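PDB 2C4E: nucleoside kinase, which phosphorylates a broad range of nucleosides, inosine, guanosine and cytidine above all, to their monophosphates with ATP as the preferred donor. Local coordinates for residues Gly12-Asp17 with Tyr67-Ser72. Numbering follows the deposited sequence.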
ATOM      1  N   GLY A  12     -20.308   7.128  -6.573  1.00 20.51           N
ATOM      2  CA  GLY A  12     -19.481   6.048  -6.083  1.00 19.73           C
ATOM      3  C   GLY A  12     -18.039   6.476  -5.915  1.00 20.08           C
ATOM      4  O   GLY A  12     -17.726   7.656  -5.767  1.00 19.85           O
ATOM      5  N   HIS A  13     -17.158   5.500  -5.972  1.00 19.56           N
ATOM      6  CA  HIS A  13     -15.759   5.726  -5.640  1.00 19.91           C
ATOM      7  C   HIS A  13     -15.029   6.667  -6.583  1.00 20.04           C
ATOM      8  O   HIS A  13     -15.068   6.507  -7.799  1.00 19.99           O
ATOM      9  CB  HIS A  13     -15.025   4.397  -5.611  1.00 19.92           C
ATOM     10  CG  HIS A  13     -15.401   3.535  -4.452  1.00 20.42           C
ATOM     11  ND1 HIS A  13     -15.540   4.028  -3.171  1.00 21.80           N
ATOM     12  CD2 HIS A  13     -15.642   2.206  -4.373  1.00 21.06           C
ATOM     13  CE1 HIS A  13     -15.869   3.039  -2.357  1.00 21.02           C
ATOM     14  NE2 HIS A  13     -15.940   1.925  -3.063  1.00 20.41           N
ATOM     15  N   THR A  14     -14.351   7.629  -5.963  1.00 20.00           N
ATOM     16  CA  THR A  14     -13.220   8.321  -6.523  1.00 19.83           C
ATOM     17  C   THR A  14     -11.998   7.892  -5.705  1.00 19.93           C
ATOM     18  O   THR A  14     -11.977   8.055  -4.492  1.00 18.80           O
ATOM     19  CB  THR A  14     -13.460   9.832  -6.432  1.00 19.95           C
ATOM     20  OG1 THR A  14     -14.521  10.200  -7.327  1.00 20.47           O
ATOM     21  CG2 THR A  14     -12.250  10.595  -6.916  1.00 20.30           C
ATOM     22  N   ALA A  15     -11.001   7.311  -6.367  1.00 20.22           N
ATOM     23  CA  ALA A  15      -9.877   6.680  -5.671  1.00 20.55           C
ATOM     24  C   ALA A  15      -8.552   6.867  -6.383  1.00 20.85           C
ATOM     25  O   ALA A  15      -8.519   7.134  -7.573  1.00 21.20           O
ATOM     26  CB  ALA A  15     -10.139   5.194  -5.498  1.00 20.61           C
ATOM     27  N   LEU A  16      -7.461   6.711  -5.637  1.00 21.10           N
ATOM     28  CA  LEU A  16      -6.119   6.684  -6.210  1.00 21.85           C
ATOM     29  C   LEU A  16      -5.651   5.235  -6.268  1.00 21.97           C
ATOM     30  O   LEU A  16      -5.658   4.556  -5.249  1.00 22.29           O
ATOM     31  CB  LEU A  16      -5.168   7.506  -5.345  1.00 22.02           C
ATOM     32  CG  LEU A  16      -5.575   8.978  -5.240  1.00 22.98           C
ATOM     33  CD1 LEU A  16      -4.993   9.610  -3.981  1.00 24.89           C
ATOM     34  CD2 LEU A  16      -5.135   9.714  -6.497  1.00 23.46           C
ATOM     35  N   ASP A  17      -5.263   4.773  -7.457  1.00 22.81           N
ATOM     36  CA  ASP A  17      -4.826   3.400  -7.697  1.00 23.06           C
ATOM     37  C   ASP A  17      -3.291   3.341  -7.774  1.00 24.25           C
ATOM     38  O   ASP A  17      -2.667   4.133  -8.472  1.00 21.99           O
ATOM     39  CB  ASP A  17      -5.389   2.875  -9.023  1.00 23.36           C
ATOM     40  CG  ASP A  17      -6.915   2.818  -9.064  1.00 23.47           C
ATOM     41  OD1 ASP A  17      -7.575   2.831  -8.004  1.00 24.35           O
ATOM     42  OD2 ASP A  17      -7.532   2.726 -10.145  1.00 22.70           O
ATOM     43  N   TYR A  67      -8.939  14.315   3.222  1.00 23.88           N
ATOM     44  CA  TYR A  67      -8.138  15.522   3.444  1.00 24.80           C
ATOM     45  C   TYR A  67      -6.973  15.671   2.464  1.00 25.40           C
ATOM     46  O   TYR A  67      -6.430  16.778   2.305  1.00 25.83           O
ATOM     47  CB  TYR A  67      -7.620  15.575   4.898  1.00 25.15           C
ATOM     48  CG  TYR A  67      -6.735  14.402   5.332  1.00 26.28           C
ATOM     49  CD1 TYR A  67      -5.408  14.304   4.908  1.00 28.02           C
ATOM     50  CD2 TYR A  67      -7.222  13.402   6.181  1.00 27.40           C
ATOM     51  CE1 TYR A  67      -4.591  13.236   5.305  1.00 28.14           C
ATOM     52  CE2 TYR A  67      -6.414  12.331   6.585  1.00 28.02           C
ATOM     53  CZ  TYR A  67      -5.098  12.256   6.143  1.00 28.40           C
ATOM     54  OH  TYR A  67      -4.288  11.203   6.526  1.00 28.09           O
ATOM     55  N   ASP A  68      -6.572  14.556   1.841  1.00 26.09           N
ATOM     56  CA  ASP A  68      -5.485  14.548   0.855  1.00 26.71           C
ATOM     57  C   ASP A  68      -5.973  14.740  -0.579  1.00 27.52           C
ATOM     58  O   ASP A  68      -5.176  14.746  -1.512  1.00 27.77           O
ATOM     59  CB  ASP A  68      -4.649  13.264   0.967  1.00 26.68           C
ATOM     60  CG  ASP A  68      -5.422  12.011   0.593  1.00 27.15           C
ATOM     61  OD1 ASP A  68      -6.669  12.038   0.652  1.00 24.41           O
ATOM     62  OD2 ASP A  68      -4.864  10.950   0.240  1.00 27.59           O
ATOM     63  N   PHE A  69      -7.285  14.864  -0.753  1.00 28.35           N
ATOM     64  CA  PHE A  69      -7.852  15.244  -2.044  1.00 29.07           C
ATOM     65  C   PHE A  69      -7.714  16.747  -2.244  1.00 30.17           C
ATOM     66  O   PHE A  69      -7.320  17.190  -3.315  1.00 31.00           O
ATOM     67  CB  PHE A  69      -9.328  14.864  -2.114  1.00 28.77           C
ATOM     68  CG  PHE A  69      -9.862  14.754  -3.517  1.00 27.90           C
ATOM     69  CD1 PHE A  69      -9.671  13.594  -4.246  1.00 26.76           C
ATOM     70  CD2 PHE A  69     -10.565  15.806  -4.101  1.00 26.82           C
ATOM     71  CE1 PHE A  69     -10.179  13.472  -5.537  1.00 26.58           C
ATOM     72  CE2 PHE A  69     -11.062  15.694  -5.395  1.00 27.64           C
ATOM     73  CZ  PHE A  69     -10.870  14.526  -6.111  1.00 25.60           C
ATOM     74  N   LYS A  70      -8.062  17.512  -1.206  1.00 31.15           N
ATOM     75  CA  LYS A  70      -8.017  18.977  -1.231  1.00 31.65           C
ATOM     76  C   LYS A  70      -6.692  19.504  -1.793  1.00 31.87           C
ATOM     77  O   LYS A  70      -5.624  19.243  -1.238  0.20 31.81           O
ATOM     78  CB  LYS A  70      -8.235  19.552   0.182  1.00 31.86           C
ATOM     79  CG  LYS A  70      -9.614  20.154   0.428  0.20 31.63           C
ATOM     80  CD  LYS A  70     -10.096  19.883   1.847  0.20 31.51           C
ATOM     81  CE  LYS A  70     -11.382  20.630   2.158  0.20 31.42           C
ATOM     82  NZ  LYS A  70     -12.106  20.033   3.316  0.20 31.14           N
ATOM     83  N   ASN A  71      -6.789  20.226  -2.910  1.00 32.20           N
ATOM     84  CA  ASN A  71      -5.649  20.865  -3.579  1.00 32.26           C
ATOM     85  C   ASN A  71      -4.662  19.886  -4.227  1.00 32.25           C
ATOM     86  O   ASN A  71      -3.629  20.303  -4.752  1.00 32.63           O
ATOM     87  CB  ASN A  71      -4.888  21.800  -2.626  1.00 32.38           C
ATOM     88  CG  ASN A  71      -5.806  22.744  -1.858  0.20 32.36           C
ATOM     89  OD1 ASN A  71      -5.510  23.120  -0.722  0.20 32.34           O
ATOM     90  ND2 ASN A  71      -6.910  23.143  -2.480  0.20 32.06           N
ATOM     91  N   SER A  72      -4.991  18.597  -4.218  1.00 31.74           N
ATOM     92  CA  SER A  72      -4.062  17.572  -4.675  1.00 31.59           C
ATOM     93  C   SER A  72      -4.177  17.380  -6.177  1.00 30.98           C
ATOM     94  O   SER A  72      -4.997  18.033  -6.838  1.00 31.43           O
ATOM     95  CB  SER A  72      -4.309  16.246  -3.948  1.00 31.78           C
ATOM     96  OG  SER A  72      -3.085  15.600  -3.624  1.00 32.47           O
TER
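Thr14 and Phe69 meet where, in this ribokinase-fold enzyme, the chain passes from strand 7-11 of the large sheet into strand 15-21 of the small four-stranded one. Their side chains cross at about a right angle, with the Thr14 methyl CG2 3.8 Å from Phe69 CE1, approaching the ring obliquely. Threonine suits this buried place because its two branches do different work. CG2, anti to the backbone N, reaches the phenyl ring, while OG1 turns the other way to hydrogen-bond with Ser63 OG. Phe69 projects from a loop, its CG also anti to the backbone N (chi1 -159°), and its large apolar ring packs against Tyr74 and Leu78 of helix 73-80 as well.

Two residues further along the chain, Leu16 also points toward the 67-72 loop, whereas Ala15 points away and Asp17 binds substrate. Leu16 CD1 lies a looser 4.4 Å from Asp68 OD2; its branched apolar chain suits a buried site, packing also on Tyr74, Tyr41 and Lys98. Asp68 OD2 forms a salt bridge with Lys98 NZ, while OD1 is hydrogen-bonded with Thr96 OG1. From Phe69 to Ser72 the loop forms a type II beta turn, Ser72 N donating to Phe69 O at 2.9 Å just before helix 73-80 begins.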